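Local coordinates for protein Non-ribosomal peptide synthetase (Streptomyces halstedii, PDB 3WV4) that belongs to the ANL superfamily of AMP-binding enzymes and forms part of a non-ribosomal peptide synthetase, at residues T370-L375 and P387-T393; L145-E151 and P164-D169; G281-I287 and T308-N314; Q81-W86 and L178-G184; D246-K251 and T343-R347. All coordinates share one frame; numbering follows the deposited sequence.

Contact 1: residues T370-L375 and P387-T393; sequences TTIEIL and PGEITVT
T391 holds the carbonyl of E373 with two donors: its backbone N lies 2.8 Å from E373 O, and its OG1 lies 2.9 Å from the same E373 O. The hydroxyl sits between its own backbone N and carbonyl carbon (chi1 78°), which carries it over the neighbouring strand, where it meets E373 O from above the carbonyl plane. The methyl is thereby turned to L375, with T391 CG2 3.8 Å from L375 CG.

The tight side is the face bearing I372, I374, I390 and V392. I372 and V392 lie side by side, CD1 of I372 meeting CG2 of V392 at 3.6 Å, and I374 CD1 rests 3.9 Å from I390 CG1. I374 CG2 presses on the backbone of G388, 3.4 Å from G388 CA, closer than ordinary carbon contact.

The fit slackens toward the T371/T393 end of the face that carries E373 and T391. T371 and T393 are paired through their backbones, but their side chains come no nearer than 4.4 Å, CB of T371 to CB of T393, and T371 is exposed. E373 sends its carboxylate to a salt bridge with R422. Strands 371-375 and 388-393 thus form an antiparallel beta hairpin with a long connecting loop.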
# COMPACT_ATOMS: atom_id res chain seq x y z
N THR A 370 8.58 -16.57 1.79
CA THR A 370 8.61 -16.43 0.32
C THR A 370 9.95 -16.96 -0.12
O THR A 370 10.77 -17.21 0.73
CB THR A 370 8.44 -14.95 -0.11
OG1 THR A 370 9.62 -14.22 0.21
CG2 THR A 370 7.31 -14.32 0.65
N THR A 371 10.16 -17.16 -1.41
CA THR A 371 11.45 -17.66 -1.91
C THR A 371 11.92 -16.79 -3.06
O THR A 371 11.13 -16.48 -3.94
CB THR A 371 11.28 -19.11 -2.43
OG1 THR A 371 11.06 -19.97 -1.29
CG2 THR A 371 12.51 -19.59 -3.11
N ILE A 372 13.19 -16.39 -3.03
CA ILE A 372 13.79 -15.73 -4.15
C ILE A 372 14.72 -16.76 -4.83
O ILE A 372 15.60 -17.32 -4.17
CB ILE A 372 14.71 -14.56 -3.70
CG1 ILE A 372 13.98 -13.41 -2.99
CG2 ILE A 372 15.49 -14.03 -4.88
CD1 ILE A 372 12.59 -13.31 -3.49
N GLU A 373 14.57 -16.99 -6.13
CA GLU A 373 15.58 -17.79 -6.86
C GLU A 373 16.10 -17.04 -8.04
O GLU A 373 15.35 -16.32 -8.73
CB GLU A 373 15.00 -19.10 -7.36
CG GLU A 373 14.56 -20.07 -6.30
CD GLU A 373 13.40 -20.89 -6.78
OE1 GLU A 373 12.38 -20.29 -7.24
OE2 GLU A 373 13.50 -22.13 -6.75
N ILE A 374 17.39 -17.24 -8.30
CA ILE A 374 18.05 -16.62 -9.42
C ILE A 374 18.11 -17.66 -10.57
O ILE A 374 18.69 -18.72 -10.38
CB ILE A 374 19.46 -16.21 -9.02
CG1 ILE A 374 19.48 -15.31 -7.78
CG2 ILE A 374 20.15 -15.46 -10.14
CD1 ILE A 374 18.68 -14.04 -7.90
N LEU A 375 17.49 -17.38 -11.71
CA LEU A 375 17.44 -18.33 -12.85
C LEU A 375 18.35 -17.95 -14.03
O LEU A 375 18.54 -16.76 -14.28
CB LEU A 375 16.01 -18.43 -13.35
CG LEU A 375 15.01 -18.96 -12.31
CD1 LEU A 375 13.68 -19.35 -12.95
CD2 LEU A 375 15.59 -20.14 -11.53
N PRO A 387 25.08 -14.33 -11.41
CA PRO A 387 24.02 -13.39 -11.84
C PRO A 387 22.94 -14.07 -12.67
O PRO A 387 23.21 -14.99 -13.42
CB PRO A 387 24.77 -12.37 -12.72
CG PRO A 387 26.23 -12.62 -12.50
CD PRO A 387 26.36 -14.07 -12.10
N GLY A 388 21.70 -13.60 -12.54
CA GLY A 388 20.56 -14.15 -13.30
C GLY A 388 19.31 -13.35 -13.05
O GLY A 388 19.34 -12.33 -12.38
N GLU A 389 18.21 -13.83 -13.60
CA GLU A 389 16.95 -13.17 -13.38
C GLU A 389 16.42 -13.43 -11.97
O GLU A 389 16.22 -14.58 -11.54
CB GLU A 389 15.90 -13.60 -14.38
CG GLU A 389 14.72 -12.69 -14.25
CD GLU A 389 13.61 -13.01 -15.22
OE1 GLU A 389 13.68 -14.13 -15.81
OE2 GLU A 389 12.66 -12.17 -15.30
N ILE A 390 16.14 -12.34 -11.28
CA ILE A 390 15.51 -12.43 -9.95
C ILE A 390 14.10 -12.94 -10.15
O ILE A 390 13.29 -12.32 -10.85
CB ILE A 390 15.52 -11.06 -9.25
CG1 ILE A 390 16.97 -10.68 -8.91
CG2 ILE A 390 14.68 -11.08 -7.97
CD1 ILE A 390 17.13 -9.20 -8.74
N THR A 391 13.82 -14.08 -9.52
CA THR A 391 12.47 -14.62 -9.60
C THR A 391 12.00 -14.84 -8.18
O THR A 391 12.82 -14.93 -7.27
CB THR A 391 12.31 -15.90 -10.44
OG1 THR A 391 12.77 -17.05 -9.71
CG2 THR A 391 13.06 -15.76 -11.76
N VAL A 392 10.67 -14.94 -8.02
CA VAL A 392 10.02 -14.95 -6.73
C VAL A 392 8.86 -15.92 -6.70
O VAL A 392 8.05 -15.99 -7.63
CB VAL A 392 9.44 -13.56 -6.47
CG1 VAL A 392 8.64 -13.54 -5.19
CG2 VAL A 392 10.57 -12.54 -6.43
N THR A 393 8.73 -16.62 -5.59
CA THR A 393 7.63 -17.53 -5.38
C THR A 393 7.03 -17.33 -3.98
O THR A 393 7.74 -17.13 -3.03
CB THR A 393 8.20 -18.95 -5.59
OG1 THR A 393 8.50 -19.11 -6.98
CG2 THR A 393 7.21 -19.98 -5.18

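Contact 2: residues L145-E151 and P164-D169; sequences LVIAEDE and PVYSID
Strands 145-148 and 165-167 are the two parallel strands of a beta-alpha-beta crossover through helix 151-160, and V146 pairs with V165 near its start. V146 O takes the N-H of Y166 (V146 O to Y166 N 2.7 Å), and A148 N answers to Y166 O at 2.9 Å with an almost straight bond of 174°. V146, A148 and V165 face helix 151-160; V165 CG1 sits 4.1 Å from A148 CB.

On the other face L145 CD2 meets the Y166 ring at CE2, 4.0 Å away, the two side chains crossing at about a right angle. W86 packs edge-to-face on the same ring. I168 CD1 leans on I147 CG2 at 4.2 Å.

Two helices start next to each other. A148 O accepts from the N of I168, the first residue after the S167 N-cap, at 2.9 Å, while D150 OD1 caps A153 N. The carboxylates of D150, E151 and D169 lie near these helix starts without touching one another, and the dipoles would probably favour their negative charge.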
# COMPACT_ATOMS: atom_id res chain seq x y z
N LEU A 145 -18.97 2.48 -10.90
CA LEU A 145 -19.07 3.89 -10.56
C LEU A 145 -17.73 4.46 -10.18
O LEU A 145 -16.71 3.77 -10.17
CB LEU A 145 -20.07 4.13 -9.46
CG LEU A 145 -19.91 3.42 -8.11
CD1 LEU A 145 -18.94 4.17 -7.22
CD2 LEU A 145 -21.27 3.34 -7.43
N VAL A 146 -17.71 5.77 -10.00
CA VAL A 146 -16.49 6.48 -9.84
C VAL A 146 -16.66 7.47 -8.73
O VAL A 146 -17.68 8.18 -8.67
CB VAL A 146 -16.11 7.26 -11.12
CG1 VAL A 146 -14.89 8.14 -10.88
CG2 VAL A 146 -15.87 6.31 -12.29
N ILE A 147 -15.66 7.54 -7.85
CA ILE A 147 -15.72 8.50 -6.77
C ILE A 147 -14.63 9.53 -6.93
O ILE A 147 -13.44 9.17 -7.05
CB ILE A 147 -15.60 7.79 -5.42
CG1 ILE A 147 -16.84 6.93 -5.24
CG2 ILE A 147 -15.47 8.80 -4.28
CD1 ILE A 147 -16.71 5.86 -4.22
N ALA A 148 -15.01 10.81 -6.89
CA ALA A 148 -14.12 11.95 -7.12
C ALA A 148 -13.97 12.76 -5.86
O ALA A 148 -14.78 12.68 -4.94
CB ALA A 148 -14.69 12.84 -8.23
N GLU A 149 -12.99 13.63 -5.87
CA GLU A 149 -12.62 14.43 -4.74
C GLU A 149 -13.58 15.61 -4.45
O GLU A 149 -13.67 16.06 -3.33
CB GLU A 149 -11.20 14.97 -5.01
CG GLU A 149 -10.67 15.93 -3.95
CD GLU A 149 -9.26 16.36 -4.24
OE1 GLU A 149 -8.59 16.79 -3.28
OE2 GLU A 149 -8.82 16.25 -5.40
N ASP A 150 -14.18 16.18 -5.48
CA ASP A 150 -15.01 17.37 -5.36
C ASP A 150 -15.78 17.50 -6.64
O ASP A 150 -15.63 16.67 -7.53
CB ASP A 150 -14.22 18.64 -5.03
CG ASP A 150 -13.22 19.02 -6.13
OD1 ASP A 150 -13.41 18.72 -7.30
OD2 ASP A 150 -12.22 19.66 -5.82
N GLU A 151 -16.61 18.52 -6.76
CA GLU A 151 -17.46 18.64 -7.94
C GLU A 151 -16.70 19.00 -9.20
O GLU A 151 -17.02 18.54 -10.29
CB GLU A 151 -18.62 19.63 -7.71
CG GLU A 151 -19.75 19.03 -6.89
CD GLU A 151 -20.37 17.79 -7.55
OE1 GLU A 151 -20.44 17.71 -8.81
OE2 GLU A 151 -20.82 16.91 -6.80
N PRO A 164 -21.75 6.72 -13.69
CA PRO A 164 -22.00 7.63 -12.56
C PRO A 164 -20.74 8.00 -11.78
O PRO A 164 -19.98 7.14 -11.40
CB PRO A 164 -22.96 6.85 -11.66
CG PRO A 164 -23.51 5.78 -12.51
CD PRO A 164 -22.45 5.44 -13.51
N VAL A 165 -20.53 9.29 -11.60
CA VAL A 165 -19.41 9.84 -10.86
C VAL A 165 -19.99 10.52 -9.63
O VAL A 165 -20.91 11.32 -9.78
CB VAL A 165 -18.71 10.94 -11.69
CG1 VAL A 165 -17.47 11.47 -10.97
CG2 VAL A 165 -18.39 10.42 -13.07
N TYR A 166 -19.42 10.28 -8.45
CA TYR A 166 -19.96 10.86 -7.21
C TYR A 166 -18.91 11.65 -6.51
O TYR A 166 -17.81 11.17 -6.34
CB TYR A 166 -20.40 9.77 -6.30
CG TYR A 166 -21.57 9.00 -6.81
CD1 TYR A 166 -22.88 9.42 -6.56
CD2 TYR A 166 -21.37 7.86 -7.55
CE1 TYR A 166 -23.97 8.73 -7.06
CE2 TYR A 166 -22.44 7.11 -8.05
CZ TYR A 166 -23.77 7.55 -7.80
OH TYR A 166 -24.90 6.87 -8.27
N SER A 167 -19.23 12.87 -6.10
CA SER A 167 -18.37 13.67 -5.23
C SER A 167 -18.27 13.05 -3.84
O SER A 167 -19.28 12.65 -3.29
CB SER A 167 -19.00 15.05 -5.07
OG SER A 167 -18.12 15.95 -4.43
N ILE A 168 -17.09 13.01 -3.24
CA ILE A 168 -16.99 12.41 -1.91
C ILE A 168 -17.82 13.18 -0.85
O ILE A 168 -18.37 12.59 0.04
CB ILE A 168 -15.52 12.25 -1.45
CG1 ILE A 168 -15.47 11.44 -0.16
CG2 ILE A 168 -14.86 13.59 -1.17
CD1 ILE A 168 -15.97 10.03 -0.30
N ASP A 169 -17.91 14.49 -0.94
CA ASP A 169 -18.71 15.29 -0.00
C ASP A 169 -20.17 14.98 -0.14
O ASP A 169 -20.84 14.65 0.82
CB ASP A 169 -18.52 16.75 -0.33
CG ASP A 169 -17.04 17.12 -0.42
OD1 ASP A 169 -16.38 17.15 0.66
OD2 ASP A 169 -16.53 17.31 -1.58

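Contact 3: residues G281-I287 and T308-N314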
# COMPACT_ATOMS: atom_id res chain seq x y z
N GLY A 281 4.35 13.13 17.21
CA GLY A 281 4.87 12.02 17.99
C GLY A 281 5.31 10.90 17.02
O GLY A 281 5.49 9.77 17.43
N ALA A 282 5.47 11.22 15.74
CA ALA A 282 5.76 10.19 14.70
C ALA A 282 6.89 9.24 15.14
O ALA A 282 7.94 9.70 15.50
CB ALA A 282 6.17 10.86 13.40
N THR A 283 6.68 7.94 15.00
CA THR A 283 7.71 6.97 15.23
C THR A 283 8.21 6.28 13.99
O THR A 283 9.38 5.88 13.95
CB THR A 283 7.25 5.92 16.24
OG1 THR A 283 6.10 5.25 15.72
CG2 THR A 283 6.87 6.61 17.60
N MET A 284 7.35 6.07 13.00
CA MET A 284 7.74 5.37 11.77
C MET A 284 7.41 6.25 10.59
O MET A 284 6.37 6.87 10.59
CB MET A 284 6.95 4.09 11.62
CG MET A 284 6.88 3.20 12.85
SD MET A 284 8.35 2.21 13.07
CE MET A 284 8.14 0.91 11.88
N MET A 285 8.30 6.32 9.61
CA MET A 285 8.12 7.20 8.46
C MET A 285 8.56 6.51 7.21
O MET A 285 9.76 6.32 6.99
CB MET A 285 8.96 8.46 8.62
CG MET A 285 8.69 9.49 7.54
SD MET A 285 9.65 11.02 7.69
CE MET A 285 8.94 11.83 6.25
N PRO A 286 7.61 6.15 6.38
CA PRO A 286 8.09 5.62 5.09
C PRO A 286 8.63 6.78 4.27
O PRO A 286 8.08 7.89 4.35
CB PRO A 286 6.83 4.97 4.46
CG PRO A 286 5.68 5.54 5.22
CD PRO A 286 6.17 5.91 6.59
N ILE A 287 9.70 6.55 3.52
CA ILE A 287 10.29 7.61 2.71
C ILE A 287 10.67 7.12 1.31
O ILE A 287 10.67 5.91 1.03
CB ILE A 287 11.61 8.15 3.34
CG1 ILE A 287 12.59 6.98 3.53
CG2 ILE A 287 11.33 8.84 4.67
CD1 ILE A 287 14.01 7.43 3.75
N THR A 308 11.18 11.23 18.57
CA THR A 308 10.32 10.03 18.59
C THR A 308 10.53 9.07 17.41
O THR A 308 10.20 7.91 17.51
CB THR A 308 8.86 10.45 18.66
OG1 THR A 308 8.59 11.29 17.53
CG2 THR A 308 8.58 11.19 19.99
N LEU A 309 11.07 9.56 16.29
CA LEU A 309 11.33 8.75 15.10
C LEU A 309 12.32 7.61 15.35
O LEU A 309 13.46 7.85 15.75
CB LEU A 309 11.85 9.64 14.00
CG LEU A 309 10.75 10.38 13.24
CD1 LEU A 309 11.41 11.30 12.28
CD2 LEU A 309 9.83 9.42 12.47
N ARG A 310 11.85 6.38 15.10
CA ARG A 310 12.63 5.17 15.28
C ARG A 310 12.93 4.38 14.00
O ARG A 310 13.83 3.52 13.98
CB ARG A 310 11.97 4.26 16.33
CG ARG A 310 10.80 3.41 15.85
CD ARG A 310 10.19 2.64 17.04
NE ARG A 310 9.12 1.75 16.60
CZ ARG A 310 9.31 0.50 16.12
NH1 ARG A 310 10.50 -0.03 16.06
NH2 ARG A 310 8.30 -0.22 15.73
N MET A 311 12.22 4.65 12.91
CA MET A 311 12.50 3.93 11.65
C MET A 311 12.06 4.71 10.45
O MET A 311 10.99 5.33 10.47
CB MET A 311 11.79 2.57 11.60
CG MET A 311 12.30 1.63 10.53
SD MET A 311 11.52 -0.00 10.60
CE MET A 311 12.03 -0.53 12.25
N PHE A 312 12.93 4.72 9.44
CA PHE A 312 12.64 5.14 8.11
C PHE A 312 12.69 3.91 7.20
O PHE A 312 13.66 3.14 7.26
CB PHE A 312 13.71 6.08 7.58
CG PHE A 312 13.80 7.35 8.34
CD1 PHE A 312 12.88 8.37 8.12
CD2 PHE A 312 14.78 7.52 9.32
CE1 PHE A 312 12.95 9.55 8.85
CE2 PHE A 312 14.84 8.71 10.07
CZ PHE A 312 13.91 9.73 9.83
N THR A 313 11.67 3.76 6.37
CA THR A 313 11.63 2.65 5.45
C THR A 313 11.59 3.19 4.01
O THR A 313 10.73 3.98 3.66
CB THR A 313 10.47 1.69 5.74
OG1 THR A 313 9.22 2.32 5.57
CG2 THR A 313 10.52 1.28 7.14
N ASN A 314 12.49 2.68 3.20
CA ASN A 314 12.66 3.17 1.87
C ASN A 314 12.37 2.04 0.92
O ASN A 314 13.02 0.98 0.97
CB ASN A 314 14.08 3.67 1.65
CG ASN A 314 14.25 4.32 0.28
OD1 ASN A 314 13.65 5.36 0.00
ND2 ASN A 314 15.06 3.74 -0.56
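This is a buried parallel strand pairing, 284-287 against 311-314, extended backward by the loop residues that lead into both strands. Before the strands begin, T308 OG1 donates to A282 O at 2.7 Å, coming from above the carbonyl plane. T283 O then takes two backbone donors, R310 N at 2.8 Å and M311 N at a longer 3.3 Å; the second already belongs to the regular parallel pairing, which M285 N on M311 O continues.

Helix 289-300 connects the two strands, making a beta-alpha-beta unit inside the large mixed sheet, and the face with M285 and I287 packs against that helix. On this face M285 runs fully extended and sets SD in the plane of the F312 ring at its edge, 3.8 Å from F312 CE1, a Met-aromatic contact; I287 CG2 reaches F312 CD1 at 3.8 Å.

On the opposite face M284 bends at chi2 (-80°), which sets its sulfur over one face of the R310 guanidinium, 3.6 Å from R310 CZ; a further bend at chi3 directs the methyl to M311, with M284 CE 3.7 Å from M311 SD. R310 NH2 forms a salt bridge to D235, and M311 packs on V337 of the next strand.

Contact 4: residues Q81-W86 and L178-G184; sequences QAFSAW and LRDAGAG
A82 and A85 of helix 73-89 meet the C-terminal end of helix 168-180, which finishes in a Schellman motif: A183 N returns to L178 O and G182 N to R179 O. The chain then turns so that A183 and G184 lie along the first helix.

L178 carries much of the packing. Its CG stands anti to the carbonyl carbon (chi1 -74°), and this projects the isobutyl group at the helix. CD1 settles against the backbone, 3.8 Å from W86 N, while CD2 turns to A85, 4.2 Å from A85 CB. W86 takes the other course: CG is anti to the backbone N (chi1 -172°), which leads the indole away from the end of helix 168-180. Its CB stays behind at 4.0 Å from L178 CD1, and that methyl lies at the indole edge near the ring plane.

Of its side chain R179 offers just the root, CB 3.9 Å from A82 CB; the chain bends at chi3 (58°) and the guanidinium turns back to D180, where NE and NH2 both grip OD1 side-on.

The small residues permit a close approach of the backbones. A85 CB touches A183 CB at 3.6 Å. G184 has its carbonyl bonded to R117, and its CA donates a C-H toward Q81 O at 3.5 Å.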
# COMPACT_ATOMS: atom_id res chain seq x y z
N GLN A 81 -18.44 0.34 7.56
CA GLN A 81 -19.77 -0.32 7.46
C GLN A 81 -20.79 0.55 6.74
O GLN A 81 -21.52 0.09 5.85
CB GLN A 81 -20.28 -0.63 8.88
CG GLN A 81 -19.40 -1.68 9.53
CD GLN A 81 -19.79 -1.97 10.97
OE1 GLN A 81 -20.53 -1.22 11.59
NE2 GLN A 81 -19.31 -3.07 11.49
N ALA A 82 -20.84 1.84 7.12
CA ALA A 82 -21.77 2.76 6.48
C ALA A 82 -21.50 2.84 5.00
O ALA A 82 -22.41 2.83 4.15
CB ALA A 82 -21.70 4.12 7.15
N PHE A 83 -20.22 2.90 4.64
CA PHE A 83 -19.88 2.96 3.23
C PHE A 83 -20.28 1.66 2.51
O PHE A 83 -20.75 1.70 1.38
CB PHE A 83 -18.42 3.33 2.97
CG PHE A 83 -18.12 3.48 1.53
CD1 PHE A 83 -18.61 4.59 0.84
CD2 PHE A 83 -17.57 2.45 0.83
CE1 PHE A 83 -18.43 4.70 -0.53
CE2 PHE A 83 -17.35 2.56 -0.53
CZ PHE A 83 -17.78 3.69 -1.22
N SER A 84 -20.13 0.51 3.19
CA SER A 84 -20.62 -0.74 2.62
C SER A 84 -22.17 -0.65 2.33
O SER A 84 -22.63 -1.10 1.28
CB SER A 84 -20.31 -1.92 3.53
OG SER A 84 -18.91 -2.12 3.69
N ALA A 85 -22.95 -0.07 3.24
CA ALA A 85 -24.40 0.03 3.03
C ALA A 85 -24.69 0.92 1.85
O ALA A 85 -25.61 0.68 1.11
CB ALA A 85 -25.08 0.58 4.25
N TRP A 86 -23.86 1.93 1.65
CA TRP A 86 -24.00 2.75 0.48
C TRP A 86 -23.76 1.95 -0.78
O TRP A 86 -24.45 2.13 -1.76
CB TRP A 86 -23.00 3.90 0.56
CG TRP A 86 -23.14 4.91 -0.46
CD1 TRP A 86 -23.91 6.02 -0.40
CD2 TRP A 86 -22.40 4.99 -1.68
NE1 TRP A 86 -23.75 6.77 -1.56
CE2 TRP A 86 -22.83 6.17 -2.36
CE3 TRP A 86 -21.46 4.15 -2.30
CZ2 TRP A 86 -22.32 6.55 -3.60
CZ3 TRP A 86 -20.93 4.53 -3.54
CH2 TRP A 86 -21.39 5.71 -4.19
N LEU A 178 -26.39 6.92 7.11
CA LEU A 178 -26.33 5.48 7.20
C LEU A 178 -25.59 5.08 8.43
O LEU A 178 -25.94 4.10 9.07
CB LEU A 178 -25.64 4.91 5.99
CG LEU A 178 -26.51 4.95 4.73
CD1 LEU A 178 -25.69 4.75 3.46
CD2 LEU A 178 -27.63 3.92 4.85
N ARG A 179 -24.54 5.83 8.76
CA ARG A 179 -23.78 5.55 9.97
C ARG A 179 -24.66 5.68 11.21
O ARG A 179 -24.61 4.85 12.10
CB ARG A 179 -22.63 6.53 10.08
CG ARG A 179 -21.68 6.29 11.23
CD ARG A 179 -20.90 7.56 11.50
NE ARG A 179 -21.79 8.69 11.80
CZ ARG A 179 -21.54 9.97 11.56
NH1 ARG A 179 -20.41 10.36 10.98
NH2 ARG A 179 -22.43 10.90 11.91
N ASP A 180 -25.45 6.74 11.24
CA ASP A 180 -26.28 7.07 12.38
C ASP A 180 -27.34 6.01 12.59
O ASP A 180 -27.60 5.61 13.73
CB ASP A 180 -26.88 8.46 12.19
CG ASP A 180 -25.83 9.54 12.31
OD1 ASP A 180 -24.70 9.24 12.76
OD2 ASP A 180 -26.11 10.68 11.92
N ALA A 181 -27.89 5.51 11.50
CA ALA A 181 -28.79 4.36 11.52
C ALA A 181 -28.14 3.00 11.83
O ALA A 181 -28.84 1.99 11.90
CB ALA A 181 -29.52 4.29 10.19
N GLY A 182 -26.84 2.95 12.03
CA GLY A 182 -26.13 1.66 12.22
C GLY A 182 -26.16 0.72 11.02
O GLY A 182 -26.11 -0.49 11.17
N ALA A 183 -26.25 1.26 9.80
CA ALA A 183 -26.31 0.40 8.60
C ALA A 183 -24.99 -0.29 8.27
O ALA A 183 -23.91 0.24 8.53
CB ALA A 183 -26.79 1.18 7.39
N GLY A 184 -25.08 -1.50 7.72
CA GLY A 184 -24.00 -2.12 7.00
C GLY A 184 -23.18 -3.07 7.85
O GLY A 184 -22.13 -3.51 7.40

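Contact 5: residues D246-K251 and T343-R347; sequences DFGLYK and TECKR
Two cationic ends meet at 3.1 Å, K251 NZ to R347 NH1, a pair of donors with no bond between them. NZ lies at the guanidinium edge in its plane, but the near-eclipsed chi2 of K251 (-9°) makes its modelled position tentative. The contact joins the start of helix 246-258 to the loop after strand 335-340, where T343 and E344 fall in a sequence matching the YGxTE core motif of adenylation domains.

K346 makes the largest contribution to the interface. Its methylenes run over one face of the Y250 ring, the two side chains sliding past each other in opposite directions, and CE makes a CH-pi contact 3.6 Å from the ring centroid of Y250. K346 NZ then bonds D246 O at 3.0 Å from above the carbonyl plane, on the face opposite Y250 N, which also donates there.

D246 reaches the loop through water. One water links its OD2 to T343 O; another donates to D246 OD2 and to K346 O, at 2.8 Å from each.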
# COMPACT_ATOMS: atom_id res chain seq x y z
N ASP A 246 0.48 1.64 -3.76
CA ASP A 246 0.53 0.51 -2.87
C ASP A 246 1.46 0.76 -1.64
O ASP A 246 1.32 0.13 -0.58
CB ASP A 246 0.85 -0.80 -3.63
CG ASP A 246 2.25 -0.85 -4.21
OD1 ASP A 246 3.00 0.15 -4.09
OD2 ASP A 246 2.59 -1.92 -4.80
N PHE A 247 2.37 1.72 -1.75
CA PHE A 247 3.25 2.04 -0.65
C PHE A 247 2.42 2.56 0.51
O PHE A 247 2.41 1.96 1.57
CB PHE A 247 4.36 3.03 -1.09
CG PHE A 247 5.52 3.15 -0.12
CD1 PHE A 247 5.73 2.20 0.91
CD2 PHE A 247 6.43 4.19 -0.24
CE1 PHE A 247 6.79 2.32 1.78
CE2 PHE A 247 7.51 4.29 0.63
CZ PHE A 247 7.68 3.38 1.64
N GLY A 248 1.64 3.61 0.27
CA GLY A 248 0.75 4.13 1.31
C GLY A 248 -0.38 3.18 1.70
O GLY A 248 -0.78 3.12 2.86
N LEU A 249 -0.91 2.47 0.74
CA LEU A 249 -1.98 1.53 1.03
C LEU A 249 -1.61 0.52 2.13
O LEU A 249 -2.42 0.19 2.98
CB LEU A 249 -2.37 0.77 -0.26
CG LEU A 249 -3.82 0.39 -0.64
CD1 LEU A 249 -3.98 -1.06 -1.07
CD2 LEU A 249 -4.87 0.79 0.37
N TYR A 250 -0.38 0.02 2.06
CA TYR A 250 0.08 -0.99 2.99
C TYR A 250 0.45 -0.40 4.30
O TYR A 250 0.59 -1.12 5.31
CB TYR A 250 1.24 -1.80 2.43
CG TYR A 250 0.79 -2.94 1.56
CD1 TYR A 250 0.81 -4.22 2.01
CD2 TYR A 250 0.32 -2.68 0.29
CE1 TYR A 250 0.42 -5.26 1.18
CE2 TYR A 250 -0.09 -3.68 -0.55
CZ TYR A 250 -0.06 -4.98 -0.11
OH TYR A 250 -0.47 -5.99 -0.93
N LYS A 251 0.63 0.90 4.32
CA LYS A 251 0.79 1.55 5.59
C LYS A 251 -0.57 1.65 6.26
O LYS A 251 -0.66 1.49 7.47
CB LYS A 251 1.65 2.85 5.46
CG LYS A 251 3.20 2.55 5.17
CD LYS A 251 3.81 1.02 5.24
CE LYS A 251 4.23 0.38 3.88
NZ LYS A 251 5.52 -0.50 3.71
N THR A 343 5.27 -4.12 -7.70
CA THR A 343 3.84 -4.21 -7.51
C THR A 343 3.27 -5.61 -7.72
O THR A 343 2.39 -6.06 -6.94
CB THR A 343 3.15 -3.21 -8.44
OG1 THR A 343 3.65 -1.90 -8.18
CG2 THR A 343 1.69 -3.21 -8.15
N GLU A 344 3.89 -6.38 -8.62
CA GLU A 344 3.46 -7.73 -8.96
C GLU A 344 3.45 -8.71 -7.79
O GLU A 344 2.71 -9.74 -7.80
CB GLU A 344 4.35 -8.27 -10.10
CG GLU A 344 4.04 -7.72 -11.49
CD GLU A 344 4.61 -6.31 -11.78
OE1 GLU A 344 5.08 -5.57 -10.89
OE2 GLU A 344 4.50 -5.91 -12.95
N CYS A 345 4.18 -8.40 -6.72
CA CYS A 345 4.07 -9.19 -5.47
C CYS A 345 4.19 -8.36 -4.18
O CYS A 345 4.56 -8.85 -3.12
CB CYS A 345 5.16 -10.25 -5.51
SG CYS A 345 6.82 -9.65 -5.41
N LYS A 346 3.89 -7.08 -4.28
CA LYS A 346 4.08 -6.06 -3.25
C LYS A 346 5.51 -5.79 -2.91
O LYS A 346 5.95 -4.64 -3.03
CB LYS A 346 3.27 -6.33 -2.00
CG LYS A 346 3.47 -5.33 -0.90
CD LYS A 346 3.51 -3.85 -1.27
CE LYS A 346 3.79 -3.00 -0.01
NZ LYS A 346 3.76 -1.51 -0.18
N ARG A 347 6.23 -6.81 -2.42
CA ARG A 347 7.58 -6.60 -1.96
C ARG A 347 8.39 -7.88 -2.04
O ARG A 347 7.84 -9.00 -1.93
CB ARG A 347 7.60 -5.96 -0.56
CG ARG A 347 8.95 -5.46 -0.17
CD ARG A 347 8.96 -4.44 0.95
NE ARG A 347 8.35 -3.19 0.52
CZ ARG A 347 7.54 -2.45 1.26
NH1 ARG A 347 7.29 -2.80 2.54
NH2 ARG A 347 7.05 -1.32 0.79
O HOH W 1 5.33 -2.50 -4.65
O HOH W 2 1.44 -4.39 -4.65
O HOH W 3 5.60 -1.10 -2.35

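Overall arrangement
The contacts fall into two touching pairs and a hairpin, contact 1, that comes within about 4 Å (nearest atoms) of contact 5 without touching it. Contacts 2 and 4 both use helix 168-180: F83 CZ lies 3.9 Å from I147 CD1, joining the helix pair to the parallel sheet. Contact 3 is nested inside the chain loop closed by contact 5, and they touch where F247 CZ meets P286 CB at 3.4 Å. Contact 5 lies near the middle, its centre about 4 Å from that of the chain. Contact 1 belongs to the same large sheet as contact 3, though their centres are about 30 Å apart; it lies across the chain's centre from contacts 2 and 4.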